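Local coordinates for Lmo0135 protein (Listeria monocytogenes EGD-e, PDB 5ISU) that probably serves as the substrate-binding component of an ABC transporter, capturing peptides outside the cell for uptake, at residues Gly26-Ile31 and Val183-Gly188; Gly18-Gly23 and Ile229-Ile234. One frame throughout, in Å; residues are numbered along the deposited sequence.

Both contacts hold the N-terminal part of the chain, at the two outermost strands of one four-stranded mixed sheet, and their centres lie about 16 Å apart. The chain passes first through 18-23 and, after a short gap, 26-31; their partners follow much later, 183-188 before 229-234. Contact 2 lies on strand 19-24, one outermost strand of that sheet, and pairs it with strand 231-233, part of a second sheet, where it runs antiparallel to the long strand 462-475. Contact 1 follows where the loop after strand 19-24 reaches the end of strand 180-186, the other outermost strand. The N-terminal stretch thus spans the sheet and ties it to its neighbour.

Contact 1 of 2, residues Gly26-Ile31 and Val183-Gly188; sequences GDPEVI and VEYKTG
D27 turns its carboxylate onto the end of strand 180-186, where the turn of the β-hairpin leading into strand 190-195 begins, and its OD2 carries the tight part of the contact. Two donors share this oxygen. The Y185 hydroxyl OH gives its hydrogen to D27 OD2 at 2.7 Å, arriving on the anti side and 20° out of the carboxylate plane. From the syn side, G188 N reaches D27 OD2 at 2.6 Å, with a bent N-H...O angle of 143°. The carboxylate stands steeply to the phenol ring, and OD2 lies at the ring's edge, near its plane. The ring is brought across the gap because Y185 holds CG anti to its backbone N (chi1 168°).

Packing next to these bonds is slighter. P28 CD touches Y185 CE1 at 3.9 Å, meeting the ring obliquely, while the proline also rests on V40, T41 and I44 of helix 39-48. Toward solvent the fit becomes loose: T187 is exposed, and of its side-chain atoms only the methyl CG2 comes near D27 OD2, at 4.1 Å. The second carboxylate oxygen, D27 OD1, has G188 CA as its nearest neighbour across the contact, at 3.6 Å.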
loop_
_atom_site.group_PDB
_atom_site.type_symbol
_atom_site.label_atom_id
_atom_site.label_comp_id
_atom_site.label_asym_id
_atom_site.label_seq_id
_atom_site.Cartn_x
_atom_site.Cartn_y
_atom_site.Cartn_z
ATOM N N GLY A 26 -1.237 -7.047 -15.461
ATOM C CA GLY A 26 -1.714 -6.067 -16.443
ATOM C C GLY A 26 -0.614 -5.202 -17.009
ATOM O O GLY A 26 0.568 -5.407 -16.698
ATOM N N ASP A 27 -1.004 -4.248 -17.857
ATOM C CA ASP A 27 -0.063 -3.307 -18.467
ATOM C C ASP A 27 0.272 -2.210 -17.491
ATOM O O ASP A 27 -0.591 -1.776 -16.723
ATOM C CB ASP A 27 -0.624 -2.619 -19.730
ATOM C CG ASP A 27 -0.712 -3.545 -20.935
ATOM O OD1 ASP A 27 -1.729 -4.268 -21.075
ATOM O OD2 ASP A 27 0.204 -3.469 -21.793
ATOM N N PRO A 28 1.519 -1.721 -17.535
ATOM C CA PRO A 28 1.829 -0.618 -16.659
ATOM C C PRO A 28 1.205 0.666 -17.211
ATOM O O PRO A 28 0.739 0.685 -18.347
ATOM C CB PRO A 28 3.348 -0.540 -16.736
ATOM C CG PRO A 28 3.654 -0.974 -18.132
ATOM C CD PRO A 28 2.607 -1.989 -18.495
ATOM N N GLU A 29 1.169 1.709 -16.386
ATOM C CA GLU A 29 0.675 3.024 -16.814
ATOM C C GLU A 29 1.942 3.871 -17.033
ATOM O O GLU A 29 2.904 3.366 -17.599
ATOM C CB GLU A 29 -0.316 3.601 -15.794
ATOM C CG GLU A 29 -1.556 2.728 -15.610
ATOM C CD GLU A 29 -2.528 3.265 -14.564
ATOM O OE1 GLU A 29 -2.584 4.499 -14.352
ATOM O OE2 GLU A 29 -3.261 2.448 -13.963
ATOM N N VAL A 30 1.981 5.119 -16.580
ATOM C CA VAL A 30 3.166 5.945 -16.794
ATOM C C VAL A 30 4.287 5.586 -15.794
ATOM O O VAL A 30 4.136 5.781 -14.588
ATOM C CB VAL A 30 2.803 7.433 -16.678
ATOM C CG1 VAL A 30 4.013 8.304 -16.978
ATOM C CG2 VAL A 30 1.658 7.766 -17.631
ATOM N N ILE A 31 5.414 5.082 -16.299
ATOM C CA ILE A 31 6.544 4.694 -15.438
ATOM C C ILE A 31 7.362 5.937 -15.041
ATOM O O ILE A 31 8.413 6.247 -15.627
ATOM C CB ILE A 31 7.432 3.626 -16.110
ATOM C CG1 ILE A 31 6.542 2.493 -16.661
ATOM C CG2 ILE A 31 8.454 3.091 -15.105
ATOM C CD1 ILE A 31 7.278 1.420 -17.429
ATOM N N VAL A 183 14.919 -1.306 -21.709
ATOM C CA VAL A 183 15.285 -1.747 -23.039
ATOM C C VAL A 183 14.098 -1.449 -23.958
ATOM O O VAL A 183 14.213 -0.596 -24.841
ATOM C CB VAL A 183 15.706 -3.238 -23.074
ATOM C CG1 VAL A 183 15.990 -3.688 -24.512
ATOM C CG2 VAL A 183 16.941 -3.450 -22.209
ATOM N N GLU A 184 12.958 -2.105 -23.731
ATOM C CA GLU A 184 11.762 -1.847 -24.564
ATOM C C GLU A 184 10.460 -2.324 -23.946
ATOM O O GLU A 184 10.455 -3.151 -23.030
ATOM C CB GLU A 184 11.896 -2.490 -25.954
ATOM C CG GLU A 184 11.878 -4.018 -25.941
ATOM C CD GLU A 184 11.846 -4.616 -27.334
ATOM O OE1 GLU A 184 12.628 -4.168 -28.207
ATOM O OE2 GLU A 184 11.040 -5.553 -27.550
ATOM N N TYR A 185 9.356 -1.833 -24.513
ATOM C CA TYR A 185 8.004 -2.169 -24.056
ATOM C C TYR A 185 7.033 -2.573 -25.174
ATOM O O TYR A 185 6.631 -1.737 -25.992
ATOM C CB TYR A 185 7.425 -0.987 -23.255
ATOM C CG TYR A 185 5.936 -1.070 -22.949
ATOM C CD1 TYR A 185 5.386 -2.213 -22.377
ATOM C CD2 TYR A 185 5.092 0.027 -23.168
ATOM C CE1 TYR A 185 4.035 -2.293 -22.080
ATOM C CE2 TYR A 185 3.732 -0.038 -22.865
ATOM C CZ TYR A 185 3.208 -1.201 -22.310
ATOM O OH TYR A 185 1.859 -1.303 -22.001
ATOM N N LYS A 186 6.677 -3.861 -25.206
ATOM C CA LYS A 186 5.669 -4.363 -26.147
ATOM C C LYS A 186 4.318 -4.376 -25.442
ATOM O O LYS A 186 4.098 -5.174 -24.524
ATOM C CB LYS A 186 5.985 -5.766 -26.704
ATOM C CG LYS A 186 6.597 -5.821 -28.112
ATOM C CD LYS A 186 6.434 -7.238 -28.694
ATOM C CE LYS A 186 6.614 -7.347 -30.211
ATOM N NZ LYS A 186 8.001 -7.117 -30.707
ATOM N N THR A 187 3.425 -3.494 -25.893
ATOM C CA THR A 187 2.072 -3.335 -25.335
ATOM C C THR A 187 1.359 -4.663 -25.129
ATOM O O THR A 187 1.304 -5.490 -26.034
ATOM C CB THR A 187 1.191 -2.468 -26.264
ATOM O OG1 THR A 187 1.865 -1.235 -26.552
ATOM C CG2 THR A 187 -0.175 -2.178 -25.623
ATOM N N GLY A 188 0.838 -4.865 -23.925
ATOM C CA GLY A 188 0.117 -6.084 -23.590
ATOM C C GLY A 188 0.926 -7.379 -23.601
ATOM O O GLY A 188 0.358 -8.455 -23.408
#

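Contact 2 of 2, residues Gly18-Gly23 and Ile229-Ile234; sequences GSLIIG and INLKSI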
loop_
_atom_site.group_PDB
_atom_site.type_symbol
_atom_site.label_atom_id
_atom_site.label_comp_id
_atom_site.label_asym_id
_atom_site.label_seq_id
_atom_site.Cartn_x
_atom_site.Cartn_y
_atom_site.Cartn_z
ATOM N N GLY A 18 22.482 -14.272 -16.678
ATOM C CA GLY A 18 21.269 -15.036 -16.683
ATOM C C GLY A 18 20.109 -14.072 -16.751
ATOM O O GLY A 18 20.261 -12.869 -16.531
ATOM N N SER A 19 18.939 -14.627 -17.043
ATOM C CA SER A 19 17.738 -13.868 -17.203
ATOM C C SER A 19 16.738 -14.254 -16.127
ATOM O O SER A 19 16.791 -15.349 -15.587
ATOM C CB SER A 19 17.124 -14.180 -18.571
ATOM O OG SER A 19 18.041 -13.991 -19.632
ATOM N N LEU A 20 15.831 -13.331 -15.829
ATOM C CA LEU A 20 14.736 -13.561 -14.888
ATOM C C LEU A 20 13.481 -13.031 -15.550
ATOM O O LEU A 20 13.471 -11.910 -16.050
ATOM C CB LEU A 20 14.938 -12.826 -13.569
ATOM C CG LEU A 20 13.820 -12.992 -12.521
ATOM C CD1 LEU A 20 13.774 -14.409 -11.992
ATOM C CD2 LEU A 20 14.024 -12.034 -11.366
ATOM N N ILE A 21 12.436 -13.853 -15.552
ATOM C CA ILE A 21 11.146 -13.510 -16.129
ATOM C C ILE A 21 10.181 -13.392 -14.967
ATOM O O ILE A 21 10.027 -14.344 -14.204
ATOM C CB ILE A 21 10.635 -14.628 -17.047
ATOM C CG1 ILE A 21 11.679 -14.980 -18.101
ATOM C CG2 ILE A 21 9.346 -14.202 -17.720
ATOM C CD1 ILE A 21 11.862 -13.903 -19.136
ATOM N N ILE A 22 9.540 -12.232 -14.830
ATOM C CA ILE A 22 8.600 -11.988 -13.734
ATOM C C ILE A 22 7.190 -11.817 -14.273
ATOM O O ILE A 22 6.956 -11.036 -15.189
ATOM C CB ILE A 22 8.988 -10.728 -12.957
ATOM C CG1 ILE A 22 10.479 -10.748 -12.615
ATOM C CG2 ILE A 22 8.107 -10.572 -11.709
ATOM C CD1 ILE A 22 10.929 -9.549 -11.810
ATOM N N GLY A 23 6.248 -12.541 -13.690
ATOM C CA GLY A 23 4.859 -12.497 -14.159
ATOM C C GLY A 23 4.084 -11.394 -13.470
ATOM O O GLY A 23 4.141 -11.279 -12.250
ATOM N N ILE A 229 8.000 -18.571 -16.954
ATOM C CA ILE A 229 7.965 -17.504 -15.964
ATOM C C ILE A 229 8.777 -18.070 -14.801
ATOM O O ILE A 229 8.678 -19.266 -14.492
ATOM C CB ILE A 229 6.541 -17.143 -15.499
ATOM C CG1 ILE A 229 5.764 -16.507 -16.656
ATOM C CG2 ILE A 229 6.580 -16.151 -14.342
ATOM C CD1 ILE A 229 4.341 -16.139 -16.308
ATOM N N ASN A 230 9.580 -17.213 -14.172
ATOM C CA ASN A 230 10.445 -17.612 -13.056
ATOM C C ASN A 230 9.989 -17.112 -11.682
ATOM O O ASN A 230 10.396 -17.671 -10.667
ATOM C CB ASN A 230 11.839 -17.042 -13.285
ATOM C CG ASN A 230 12.469 -17.521 -14.571
ATOM O OD1 ASN A 230 12.774 -16.715 -15.452
ATOM N ND2 ASN A 230 12.633 -18.833 -14.705
ATOM N N LEU A 231 9.162 -16.064 -11.665
ATOM C CA LEU A 231 8.734 -15.411 -10.433
ATOM C C LEU A 231 7.396 -14.709 -10.607
ATOM O O LEU A 231 7.163 -14.063 -11.611
ATOM C CB LEU A 231 9.785 -14.344 -10.012
ATOM C CG LEU A 231 9.362 -13.317 -8.924
ATOM C CD1 LEU A 231 9.010 -14.002 -7.613
ATOM C CD2 LEU A 231 10.440 -12.259 -8.696
ATOM N N LYS A 232 6.517 -14.864 -9.633
ATOM C CA LYS A 232 5.215 -14.206 -9.669
ATOM C C LYS A 232 4.515 -14.331 -8.332
ATOM O O LYS A 232 4.879 -15.157 -7.487
ATOM C CB LYS A 232 4.297 -14.857 -10.722
ATOM C CG LYS A 232 3.929 -16.304 -10.380
ATOM C CD LYS A 232 3.260 -17.055 -11.517
ATOM C CE LYS A 232 1.913 -16.477 -11.890
ATOM N NZ LYS A 232 0.910 -16.555 -10.793
ATOM N N SER A 233 3.473 -13.533 -8.189
ATOM C CA SER A 233 2.576 -13.582 -7.054
ATOM C C SER A 233 1.577 -14.728 -7.265
ATOM O O SER A 233 1.152 -14.993 -8.389
ATOM C CB SER A 233 1.820 -12.272 -6.945
ATOM O OG SER A 233 2.747 -11.207 -6.767
ATOM N N ILE A 234 1.201 -15.377 -6.167
ATOM C CA ILE A 234 0.288 -16.502 -6.157
ATOM C C ILE A 234 -0.893 -16.185 -5.241
ATOM O O ILE A 234 -0.723 -15.550 -4.211
ATOM C CB ILE A 234 0.998 -17.768 -5.590
ATOM C CG1 ILE A 234 2.307 -18.049 -6.326
ATOM C CG2 ILE A 234 0.096 -18.995 -5.640
ATOM C CD1 ILE A 234 2.169 -18.207 -7.827
HETATM O O HOH W 1 2.557 -11.851 -10.175
#
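I21 and N230 exchange two hydrogen bonds, one through the asparagine side chain. N230 OD1 accepts from I21 N at 2.9 Å, in its carbonyl plane and on a lone pair; with CG anti to the carbonyl carbon (chi1 -59°), the amide is set beside the I21 backbone and does the work of a strand carbonyl. In return N230 N donates to I21 O, also at 2.9 Å, and L231 N adds a weak bond to the same oxygen. Farther along, G23 N meets L231 O at 2.7 Å, almost straight at 171°. Past this point a water spans the next step, donating to G23 O and accepting from S233 N.

The weak L231 N bond and the G23 N bond frame a short parallel β-pairing, with I22 and L231 as its single bridge and the two strand directions 15° apart; the N230 bonds are additions beside it. The other edge of strand 19-24 bonds to strand 208-213, through L20 and I22.

A CA-H...O contact, I22 CA to L231 O at 3.3 Å, lies beside the bridge. Among the apolar contacts, I22 and L231 lie side by side pointing the same way, CG2 of I22 lying 4.1 Å from CG of L231, near M491 and F492. L20 slides past N230 in the opposite direction, its CD1 lying 3.5 Å from N230 CB. I21 CG2 lies 4.4 Å from I229 CG1.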